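Glucose-binding protein (PDB 2B3F) binds galactose or glucose in the cleft between its two lobes and probably hands the sugar to a membrane transport system. Local coordinates at residues A[42-47]-A[165-170]; A[222-227]-A[239-244]; A[344-349]-A[354-359]. All blocks are in the same frame, centred on the assembly; numbering follows the deposited sequence.

Contact 1 (A[42-47]-A[165-170]). With GAL (beta-D-galactopyranose), chain G.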
loop_
_atom_site.group_PDB
_atom_site.type_symbol
_atom_site.label_atom_id
_atom_site.label_comp_id
_atom_site.label_asym_id
_atom_site.label_seq_id
_atom_site.Cartn_x
_atom_site.Cartn_y
_atom_site.Cartn_z
ATOM N N ALA A 42 0.300 -2.715 7.262
ATOM C CA ALA A 42 -0.030 -1.366 6.786
ATOM C C ALA A 42 0.403 -0.232 7.709
ATOM O O ALA A 42 -0.041 0.917 7.553
ATOM C CB ALA A 42 -1.539 -1.225 6.458
ATOM N N GLY A 43 1.292 -0.521 8.652
ATOM C CA GLY A 43 1.882 0.537 9.465
ATOM C C GLY A 43 0.994 1.180 10.513
ATOM O O GLY A 43 1.361 2.181 11.100
ATOM N N VAL A 44 -0.159 0.576 10.779
ATOM C CA VAL A 44 -1.069 1.136 11.775
ATOM C C VAL A 44 -0.334 1.209 13.108
ATOM O O VAL A 44 -0.333 2.265 13.762
ATOM C CB VAL A 44 -2.382 0.324 11.889
ATOM C CG1 VAL A 44 -3.313 0.956 12.936
ATOM C CG2 VAL A 44 -3.044 0.193 10.514
ATOM N N ASN A 45 0.293 0.114 13.523
ATOM C CA ASN A 45 1.025 0.123 14.798
ATOM C C ASN A 45 2.297 0.967 14.729
ATOM O O ASN A 45 2.633 1.665 15.674
ATOM C CB ASN A 45 1.353 -1.300 15.269
ATOM C CG ASN A 45 0.110 -2.090 15.653
ATOM O OD1 ASN A 45 -0.930 -1.510 16.009
ATOM N ND2 ASN A 45 0.210 -3.418 15.579
ATOM N N ALA A 46 2.994 0.900 13.603
ATOM C CA ALA A 46 4.260 1.638 13.444
ATOM C C ALA A 46 4.044 3.147 13.583
ATOM O O ALA A 46 4.874 3.856 14.179
ATOM C CB ALA A 46 4.895 1.329 12.105
ATOM N N ARG A 47 2.938 3.618 13.022
ATOM C CA ARG A 47 2.500 5.036 13.082
ATOM C C ARG A 47 2.428 5.492 14.550
ATOM O O ARG A 47 2.954 6.549 14.929
ATOM C CB ARG A 47 1.126 5.100 12.389
ATOM C CG ARG A 47 0.489 6.404 11.981
ATOM C CD ARG A 47 -0.581 6.103 10.858
ATOM N NE ARG A 47 0.100 5.704 9.601
ATOM C CZ ARG A 47 -0.261 4.731 8.750
ATOM N NH1 ARG A 47 -1.330 3.967 8.954
ATOM N NH2 ARG A 47 0.503 4.492 7.683
ATOM N N GLU A 165 -8.344 -8.204 8.856
ATOM C CA GLU A 165 -8.554 -7.158 9.834
ATOM C C GLU A 165 -8.952 -5.800 9.224
ATOM O O GLU A 165 -8.902 -5.586 8.003
ATOM C CB GLU A 165 -7.304 -7.002 10.710
ATOM C CG GLU A 165 -6.048 -6.505 9.956
ATOM C CD GLU A 165 -4.875 -6.275 10.869
ATOM O OE1 GLU A 165 -5.039 -5.524 11.865
ATOM O OE2 GLU A 165 -3.782 -6.819 10.594
ATOM N N ASN A 166 -9.344 -4.887 10.106
ATOM C CA ASN A 166 -9.908 -3.607 9.721
ATOM C C ASN A 166 -9.205 -2.936 8.541
ATOM O O ASN A 166 -9.870 -2.578 7.568
ATOM C CB ASN A 166 -9.930 -2.667 10.931
ATOM C CG ASN A 166 -10.455 -1.282 10.603
ATOM O OD1 ASN A 166 -9.702 -0.440 10.127
ATOM N ND2 ASN A 166 -11.722 -1.003 10.964
ATOM N N TRP A 167 -7.892 -2.780 8.609
ATOM C CA TRP A 167 -7.232 -2.049 7.488
ATOM C C TRP A 167 -7.448 -2.746 6.148
ATOM O O TRP A 167 -7.525 -2.080 5.114
ATOM C CB TRP A 167 -5.760 -1.751 7.759
ATOM C CG TRP A 167 -4.836 -2.865 7.588
ATOM C CD1 TRP A 167 -4.316 -3.649 8.555
ATOM C CD2 TRP A 167 -4.262 -3.311 6.348
ATOM N NE1 TRP A 167 -3.476 -4.587 8.011
ATOM C CE2 TRP A 167 -3.415 -4.395 6.656
ATOM C CE3 TRP A 167 -4.390 -2.907 5.016
ATOM C CZ2 TRP A 167 -2.680 -5.070 5.680
ATOM C CZ3 TRP A 167 -3.678 -3.585 4.046
ATOM C CH2 TRP A 167 -2.833 -4.657 4.380
ATOM N N THR A 168 -7.557 -4.079 6.140
ATOM C CA THR A 168 -7.752 -4.815 4.873
ATOM C C THR A 168 -9.163 -4.601 4.319
ATOM O O THR A 168 -9.417 -4.751 3.129
ATOM C CB THR A 168 -7.467 -6.336 4.985
ATOM O OG1 THR A 168 -8.552 -6.991 5.658
ATOM C CG2 THR A 168 -6.174 -6.610 5.673
ATOM N N GLN A 169 -10.097 -4.277 5.216
ATOM C CA GLN A 169 -11.454 -3.933 4.809
ATOM C C GLN A 169 -11.461 -2.551 4.163
ATOM O O GLN A 169 -12.111 -2.343 3.152
ATOM C CB GLN A 169 -12.396 -3.994 6.004
ATOM C CG GLN A 169 -12.445 -5.362 6.663
ATOM C CD GLN A 169 -12.926 -5.302 8.118
ATOM O OE1 GLN A 169 -13.574 -4.326 8.542
ATOM N NE2 GLN A 169 -12.556 -6.323 8.904
ATOM N N GLN A 170 -10.705 -1.624 4.736
ATOM C CA GLN A 170 -10.484 -0.315 4.115
ATOM C C GLN A 170 -9.825 -0.491 2.749
ATOM O O GLN A 170 -10.188 0.183 1.790
ATOM C CB GLN A 170 -9.595 0.548 4.978
ATOM C CG GLN A 170 -10.117 0.894 6.394
ATOM C CD GLN A 170 -9.142 1.806 7.107
ATOM O OE1 GLN A 170 -8.689 2.795 6.532
ATOM N NE2 GLN A 170 -8.793 1.476 8.344
HETATM C C1 GAL G . 1.765 -1.033 3.125
HETATM C C2 GAL G . 3.264 -0.884 2.831
HETATM C C3 GAL G . 3.855 -2.155 2.236
HETATM C C4 GAL G . 3.515 -3.376 3.092
HETATM C C5 GAL G . 1.999 -3.354 3.405
HETATM C C6 GAL G . 1.508 -4.518 4.281
HETATM O O1 GAL G . 1.252 0.114 3.733
HETATM O O2 GAL G . 3.461 0.247 1.968
HETATM O O3 GAL G . 5.266 -2.032 2.127
HETATM O O4 GAL G . 4.308 -3.315 4.247
HETATM O O5 GAL G . 1.607 -2.146 4.012
HETATM O O6 GAL G . 1.946 -4.363 5.597
#
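The methyl of Ala42 sits over the indole face of Trp167, a CH-pi contact with CB 3.6 Å from the centroid of the six-membered ring and 18° off the ring normal. Its closest ring atom is CD2, with Ala42 CB and Trp167 CD2 3.4 Å apart. With chi1 at 78°, CG of Trp167 is tucked between its own backbone N and carbonyl carbon, and the indole stands up from the helix start to present this face. The other face is covered from within the same helix, by CG2 of Thr168, so the ring is sandwiched between two methyls. Val44 adds a looser touch: its CG2 comes to the stem of the tryptophan, 4.3 Å from Trp167 CB, approaching the ring obliquely. While its methyl faces the indole, Ala42 turns its backbone toward the sugar, and its N donates an almost straight bond to O6 of galactose, 2.9 Å long at 177°. One residue thus grips the ligand and packs against the opposing wall. Thr168 OG1 reaches back to O of Glu165, in the carbonyl plane and on a lone pair, at 2.8 Å, which helps fix the first turn. The pairing spans the cleft, consistent with a closed, sugar-bound form: residues 42-47 lead into helix 44-55 after strand 32-37, while residues 165-170 begin helix 166-190, beside helix 354-370, where Glu354 takes a salt bridge from Arg47.

Contact 2 (A[222-227]-A[239-244]). Unlike the reference sequence in segment 239-244: Ile240 (reference Val). With GAL (beta-D-galactopyranose), chain G.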
loop_
_atom_site.group_PDB
_atom_site.type_symbol
_atom_site.label_atom_id
_atom_site.label_comp_id
_atom_site.label_asym_id
_atom_site.label_seq_id
_atom_site.Cartn_x
_atom_site.Cartn_y
_atom_site.Cartn_z
ATOM N N LEU A 222 -7.937 -11.686 11.469
ATOM C CA LEU A 222 -6.934 -12.261 10.566
ATOM C C LEU A 222 -5.966 -11.203 10.025
ATOM O O LEU A 222 -6.373 -10.108 9.695
ATOM C CB LEU A 222 -7.583 -12.943 9.366
ATOM C CG LEU A 222 -8.644 -14.031 9.614
ATOM C CD1 LEU A 222 -8.996 -14.676 8.272
ATOM C CD2 LEU A 222 -8.192 -15.047 10.615
ATOM N N SER A 223 -4.696 -11.567 9.929
ATOM C CA SER A 223 -3.723 -10.744 9.212
ATOM C C SER A 223 -3.958 -10.763 7.695
ATOM O O SER A 223 -4.644 -11.625 7.151
ATOM C CB SER A 223 -2.317 -11.250 9.512
ATOM O OG SER A 223 -2.114 -12.479 8.862
ATOM N N TRP A 224 -3.318 -9.830 6.963
ATOM C CA TRP A 224 -3.412 -9.875 5.521
ATOM C C TRP A 224 -2.839 -11.171 4.960
ATOM O O TRP A 224 -3.409 -11.702 4.027
ATOM C CB TRP A 224 -2.793 -8.636 4.855
ATOM C CG TRP A 224 -1.285 -8.565 4.855
ATOM C CD1 TRP A 224 -0.493 -7.884 5.721
ATOM C CD2 TRP A 224 -0.401 -9.169 3.901
ATOM N NE1 TRP A 224 0.835 -8.018 5.370
ATOM C CE2 TRP A 224 0.911 -8.829 4.273
ATOM C CE3 TRP A 224 -0.593 -9.991 2.785
ATOM C CZ2 TRP A 224 2.025 -9.271 3.554
ATOM C CZ3 TRP A 224 0.511 -10.443 2.096
ATOM C CH2 TRP A 224 1.797 -10.073 2.476
ATOM N N GLN A 225 -1.762 -11.688 5.554
ATOM C CA GLN A 225 -1.174 -12.951 5.090
ATOM C C GLN A 225 -2.144 -14.118 5.282
ATOM O O GLN A 225 -2.301 -14.952 4.412
ATOM C CB GLN A 225 0.123 -13.257 5.804
ATOM C CG GLN A 225 1.251 -12.221 5.572
ATOM C CD GLN A 225 1.343 -11.173 6.652
ATOM O OE1 GLN A 225 0.322 -10.739 7.224
ATOM N NE2 GLN A 225 2.582 -10.760 6.972
ATOM N N GLN A 226 -2.823 -14.134 6.423
ATOM C CA GLN A 226 -3.821 -15.197 6.675
ATOM C C GLN A 226 -4.976 -15.162 5.688
ATOM O O GLN A 226 -5.506 -16.193 5.304
ATOM C CB GLN A 226 -4.354 -15.101 8.102
ATOM C CG GLN A 226 -3.361 -15.582 9.115
ATOM C CD GLN A 226 -3.875 -15.541 10.521
ATOM O OE1 GLN A 226 -4.305 -14.498 11.015
ATOM N NE2 GLN A 226 -3.838 -16.697 11.192
ATOM N N ALA A 227 -5.385 -13.961 5.281
ATOM C CA ALA A 227 -6.420 -13.836 4.264
ATOM C C ALA A 227 -5.909 -14.363 2.887
ATOM O O ALA A 227 -6.632 -15.031 2.156
ATOM C CB ALA A 227 -6.888 -12.402 4.159
ATOM N N ASN A 239 -9.008 -12.614 -3.338
ATOM C CA ASN A 239 -8.598 -11.670 -2.282
ATOM C C ASN A 239 -8.198 -10.363 -2.957
ATOM O O ASN A 239 -7.536 -10.397 -3.977
ATOM C CB ASN A 239 -7.430 -12.232 -1.483
ATOM C CG ASN A 239 -7.051 -11.363 -0.292
ATOM O OD1 ASN A 239 -7.912 -10.994 0.546
ATOM N ND2 ASN A 239 -5.764 -11.071 -0.173
ATOM N N ILE A 240 -8.615 -9.230 -2.392
ATOM C CA ILE A 240 -8.215 -7.908 -2.928
ATOM C C ILE A 240 -7.115 -7.382 -2.009
ATOM O O ILE A 240 -7.367 -7.100 -0.846
ATOM C CB ILE A 240 -9.396 -6.907 -2.958
ATOM C CG1 ILE A 240 -10.587 -7.438 -3.794
ATOM C CG2 ILE A 240 -8.940 -5.544 -3.482
ATOM C CD1 ILE A 240 -10.272 -7.824 -5.211
ATOM N N MET A 241 -5.882 -7.242 -2.506
ATOM C CA MET A 241 -4.785 -6.842 -1.636
ATOM C C MET A 241 -3.625 -6.299 -2.483
ATOM O O MET A 241 -3.490 -6.660 -3.662
ATOM C CB MET A 241 -4.344 -8.050 -0.809
ATOM C CG MET A 241 -3.246 -7.833 0.219
ATOM S SD MET A 241 -3.520 -6.400 1.263
ATOM C CE MET A 241 -5.163 -6.653 1.947
ATOM N N GLY A 242 -2.810 -5.453 -1.880
ATOM C CA GLY A 242 -1.626 -4.938 -2.563
ATOM C C GLY A 242 -0.663 -6.032 -2.958
ATOM O O GLY A 242 -0.692 -7.135 -2.399
ATOM N N ASP A 243 0.243 -5.719 -3.882
ATOM C CA ASP A 243 1.139 -6.729 -4.430
ATOM C C ASP A 243 2.299 -7.163 -3.538
ATOM O O ASP A 243 3.109 -8.015 -3.934
ATOM C CB ASP A 243 1.584 -6.409 -5.879
ATOM C CG ASP A 243 2.044 -4.968 -6.104
ATOM O OD1 ASP A 243 2.292 -4.189 -5.153
ATOM O OD2 ASP A 243 2.136 -4.600 -7.299
ATOM N N TRP A 244 2.332 -6.675 -2.301
ATOM C CA TRP A 244 3.127 -7.364 -1.274
ATOM C C TRP A 244 2.650 -8.830 -1.166
ATOM O O TRP A 244 3.389 -9.704 -0.721
ATOM C CB TRP A 244 3.058 -6.672 0.093
ATOM C CG TRP A 244 1.694 -6.219 0.529
ATOM C CD1 TRP A 244 0.793 -6.895 1.312
ATOM C CD2 TRP A 244 1.111 -4.931 0.274
ATOM N NE1 TRP A 244 -0.329 -6.111 1.527
ATOM C CE2 TRP A 244 -0.158 -4.909 0.884
ATOM C CE3 TRP A 244 1.534 -3.801 -0.449
ATOM C CZ2 TRP A 244 -0.996 -3.791 0.816
ATOM C CZ3 TRP A 244 0.702 -2.710 -0.524
ATOM C CH2 TRP A 244 -0.544 -2.696 0.105
HETATM C C1 GAL G . 1.765 -1.033 3.125
HETATM C C2 GAL G . 3.264 -0.884 2.831
HETATM C C3 GAL G . 3.855 -2.155 2.236
HETATM C C4 GAL G . 3.515 -3.376 3.092
HETATM C C5 GAL G . 1.999 -3.354 3.405
HETATM C C6 GAL G . 1.508 -4.518 4.281
HETATM O O1 GAL G . 1.252 0.114 3.733
HETATM O O2 GAL G . 3.461 0.247 1.968
HETATM O O3 GAL G . 5.266 -2.032 2.127
HETATM O O4 GAL G . 4.308 -3.315 4.247
HETATM O O5 GAL G . 1.607 -2.146 4.012
HETATM O O6 GAL G . 1.946 -4.363 5.597
#
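Trp224 and Trp244 form a T-shaped pair in the sugar pocket, the edge of Trp244 pointing at the face of Trp224 with planes at 78° and ring centroids 4.4 Å apart (six-membered ring of Trp224, five-membered of Trp244). Along Trp224, CB starts beside the methyl of Met241, 4.2 Å from its CE, and the thioether behind that methyl makes an oblique Met-aromatic contact with the pyrrole ring. On the pyrrole side, Trp224 NE1 passes C6 of galactose at 3.7 Å, yet its hydrogen bond goes to Glu13 OE1. The six-membered ring beyond takes the edge of Trp244 on its face: Trp224 CZ2 is 3.5 Å from Trp244 CD1, and Trp224 CH2, at the far end, also nears Trp244 O at 3.6 Å. Gln225 backs the other face of this indole with CD. Trp244 in turn offers a face to the sugar, whose C5 stands over the ring centre, 3.6 Å from Trp244 CD2. Replacing Trp244 by an alanine would probably strip galactose of its stacking platform and leave the face of Trp224 without the edge now pressed against it. NE1 of Trp244, buried in this contact, has no polar partner in the model. On the side turned from the sugar, Gly242 CA lies 3.5 Å above the Trp244 ring plane.

Contact 3 (A[344-349]-A[354-359]). With GAL (beta-D-galactopyranose), chain G.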
loop_
_atom_site.group_PDB
_atom_site.type_symbol
_atom_site.label_atom_id
_atom_site.label_comp_id
_atom_site.label_asym_id
_atom_site.label_seq_id
_atom_site.Cartn_x
_atom_site.Cartn_y
_atom_site.Cartn_z
ATOM N N GLY A 344 -3.811 7.533 -6.577
ATOM C CA GLY A 344 -3.151 7.207 -5.311
ATOM C C GLY A 344 -4.069 6.455 -4.360
ATOM O O GLY A 344 -5.294 6.633 -4.372
ATOM N N SER A 345 -3.436 5.638 -3.525
ATOM C CA SER A 345 -4.104 4.967 -2.404
ATOM C C SER A 345 -4.433 5.883 -1.239
ATOM O O SER A 345 -3.641 6.746 -0.865
ATOM C CB SER A 345 -3.206 3.831 -1.904
ATOM O OG SER A 345 -3.748 3.185 -0.757
ATOM N N LEU A 346 -5.606 5.648 -0.638
ATOM C CA LEU A 346 -5.968 6.223 0.660
ATOM C C LEU A 346 -5.319 5.466 1.814
ATOM O O LEU A 346 -4.710 6.053 2.716
ATOM C CB LEU A 346 -7.498 6.151 0.851
ATOM C CG LEU A 346 -8.055 6.333 2.268
ATOM C CD1 LEU A 346 -7.712 7.714 2.803
ATOM C CD2 LEU A 346 -9.562 6.116 2.260
ATOM N N VAL A 347 -5.504 4.148 1.823
ATOM C CA VAL A 347 -5.105 3.365 2.978
ATOM C C VAL A 347 -3.586 3.367 3.143
ATOM O O VAL A 347 -3.055 3.230 4.254
ATOM C CB VAL A 347 -5.692 1.939 2.870
ATOM C CG1 VAL A 347 -5.241 1.070 4.019
ATOM C CG2 VAL A 347 -7.216 2.042 2.801
ATOM N N HIS A 348 -2.894 3.591 2.028
ATOM C CA HIS A 348 -1.434 3.535 2.007
ATOM C C HIS A 348 -0.805 4.914 1.696
ATOM O O HIS A 348 0.276 4.981 1.110
ATOM C CB HIS A 348 -0.980 2.421 1.085
ATOM C CG HIS A 348 -1.610 1.104 1.442
ATOM N ND1 HIS A 348 -1.192 0.359 2.522
ATOM C CD2 HIS A 348 -2.675 0.461 0.916
ATOM C CE1 HIS A 348 -1.972 -0.704 2.635
ATOM N NE2 HIS A 348 -2.886 -0.663 1.679
ATOM N N GLY A 349 -1.497 5.978 2.107
ATOM C CA GLY A 349 -0.854 7.261 2.388
ATOM C C GLY A 349 -0.654 8.271 1.282
ATOM O O GLY A 349 -0.115 9.354 1.538
ATOM N N GLU A 354 -2.678 11.705 7.500
ATOM C CA GLU A 354 -2.907 10.756 8.594
ATOM C C GLU A 354 -4.107 11.122 9.484
ATOM O O GLU A 354 -4.768 10.236 10.027
ATOM C CB GLU A 354 -1.632 10.592 9.432
ATOM C CG GLU A 354 -0.525 9.840 8.655
ATOM C CD GLU A 354 0.633 9.344 9.520
ATOM O OE1 GLU A 354 1.080 10.114 10.404
ATOM O OE2 GLU A 354 1.094 8.174 9.302
ATOM N N SER A 355 -4.384 12.417 9.619
ATOM C CA SER A 355 -5.540 12.900 10.392
ATOM C C SER A 355 -6.832 12.248 9.898
ATOM O O SER A 355 -7.681 11.838 10.693
ATOM C CB SER A 355 -5.647 14.417 10.271
ATOM O OG SER A 355 -5.809 14.835 8.936
ATOM N N PHE A 356 -6.959 12.133 8.577
ATOM C CA PHE A 356 -8.102 11.469 7.977
ATOM C C PHE A 356 -7.917 9.942 7.968
ATOM O O PHE A 356 -8.824 9.203 8.360
ATOM C CB PHE A 356 -8.310 11.975 6.548
ATOM C CG PHE A 356 -9.523 11.403 5.891
ATOM C CD1 PHE A 356 -10.747 12.045 5.967
ATOM C CD2 PHE A 356 -9.453 10.188 5.232
ATOM C CE1 PHE A 356 -11.861 11.504 5.361
ATOM C CE2 PHE A 356 -10.579 9.635 4.644
ATOM C CZ PHE A 356 -11.789 10.294 4.732
ATOM N N MET A 357 -6.763 9.462 7.500
ATOM C CA MET A 357 -6.493 8.010 7.444
ATOM C C MET A 357 -6.774 7.301 8.761
ATOM O O MET A 357 -7.359 6.215 8.789
ATOM C CB MET A 357 -5.039 7.710 7.074
ATOM C CG MET A 357 -4.617 8.183 5.703
ATOM S SD MET A 357 -2.811 8.086 5.486
ATOM C CE MET A 357 -2.568 6.321 5.654
ATOM N N SER A 358 -6.324 7.904 9.856
ATOM C CA SER A 358 -6.433 7.273 11.173
ATOM C C SER A 358 -7.893 7.169 11.625
ATOM O O SER A 358 -8.238 6.278 12.381
ATOM C CB SER A 358 -5.615 8.043 12.206
ATOM O OG SER A 358 -6.133 9.361 12.367
ATOM N N GLN A 359 -8.748 8.053 11.140
ATOM C CA GLN A 359 -10.154 8.054 11.544
ATOM C C GLN A 359 -11.007 7.218 10.595
ATOM O O GLN A 359 -12.120 6.824 10.924
ATOM C CB GLN A 359 -10.649 9.480 11.634
ATOM C CG GLN A 359 -9.984 10.228 12.777
ATOM C CD GLN A 359 -10.668 11.512 13.074
ATOM O OE1 GLN A 359 -11.695 11.528 13.759
ATOM N NE2 GLN A 359 -10.143 12.599 12.544
HETATM C C1 GAL G . 1.765 -1.033 3.125
HETATM C C2 GAL G . 3.264 -0.884 2.831
HETATM C C3 GAL G . 3.855 -2.155 2.236
HETATM C C4 GAL G . 3.515 -3.376 3.092
HETATM C C5 GAL G . 1.999 -3.354 3.405
HETATM C C6 GAL G . 1.508 -4.518 4.281
HETATM O O1 GAL G . 1.252 0.114 3.733
HETATM O O2 GAL G . 3.461 0.247 1.968
HETATM O O3 GAL G . 5.266 -2.032 2.127
HETATM O O4 GAL G . 4.308 -3.315 4.247
HETATM O O5 GAL G . 1.607 -2.146 4.012
HETATM O O6 GAL G . 1.946 -4.363 5.597
#
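Phe356 meets Leu346 at the rim of its ring: CD1 of Leu346 lies near the ring plane, 3.9 Å from Phe356 CD2 and about equally far from its CE2. The two side chains meet at about a right angle, and Trp190 of helix 166-190 joins the same cluster edge-to-face with the phenyl. The second flat group is the imidazole of His348, which stays clear of the Leu346-Phe356 cluster. Val347 CG1 covers one of its faces toward the rim, while the edge serves the sugar: His348 ND1 and galactose O1 are hydrogen-bonded at 2.7 Å, and NE2 is held by His171. Two local motifs shape the backbone that carries this ring, a type I beta turn from Leu346 to Gly349 and an ST motif in which OG of Ser345 accepts from His348 N at 2.9 Å. Against this turn, between strand 341-344 and helix 354-370, Met357 thrusts its methyl. Its chain runs out extended (chi2 169°) and then bends at chi3 (63°), which carries Met357 CE in among the turn's backbone atoms, 3.4 Å from Val347 O. Leu346 O and Gly349 N are further neighbours of that methyl. SD rests near CA of Gly349, the last residue of the turn. On the helix, Glu354 O takes two donors, Ser358 N and Ser358 OG, from opposite faces of its plane, the hydroxyl at 2.8 Å.

How the contacts relate
Along the chain the three contacts follow in series, 1, then 2, then 3, yet all reach the same galactose. Contacts 1 and 3 have centres about 10 Å apart, contacts 1 and 2 about 11 Å, and contacts 2 and 3 about 18 Å, so contact 1 lies in the middle. Its Trp167 links the others, with CZ2 packing on Trp224 CD1 and CZ3 on His348 CE1. Contact 1 joins the lobes: residues 42-47 follow strand 32-37 of the larger sheet, whereas helix 166-190 lies on the side of contact 2's strand 238-240. Contact 3's loop leaves strand 341-344, and its helix 354-370 lies against helix 166-190, consistent with a periplasmic binding protein that takes its sugar between two lobes.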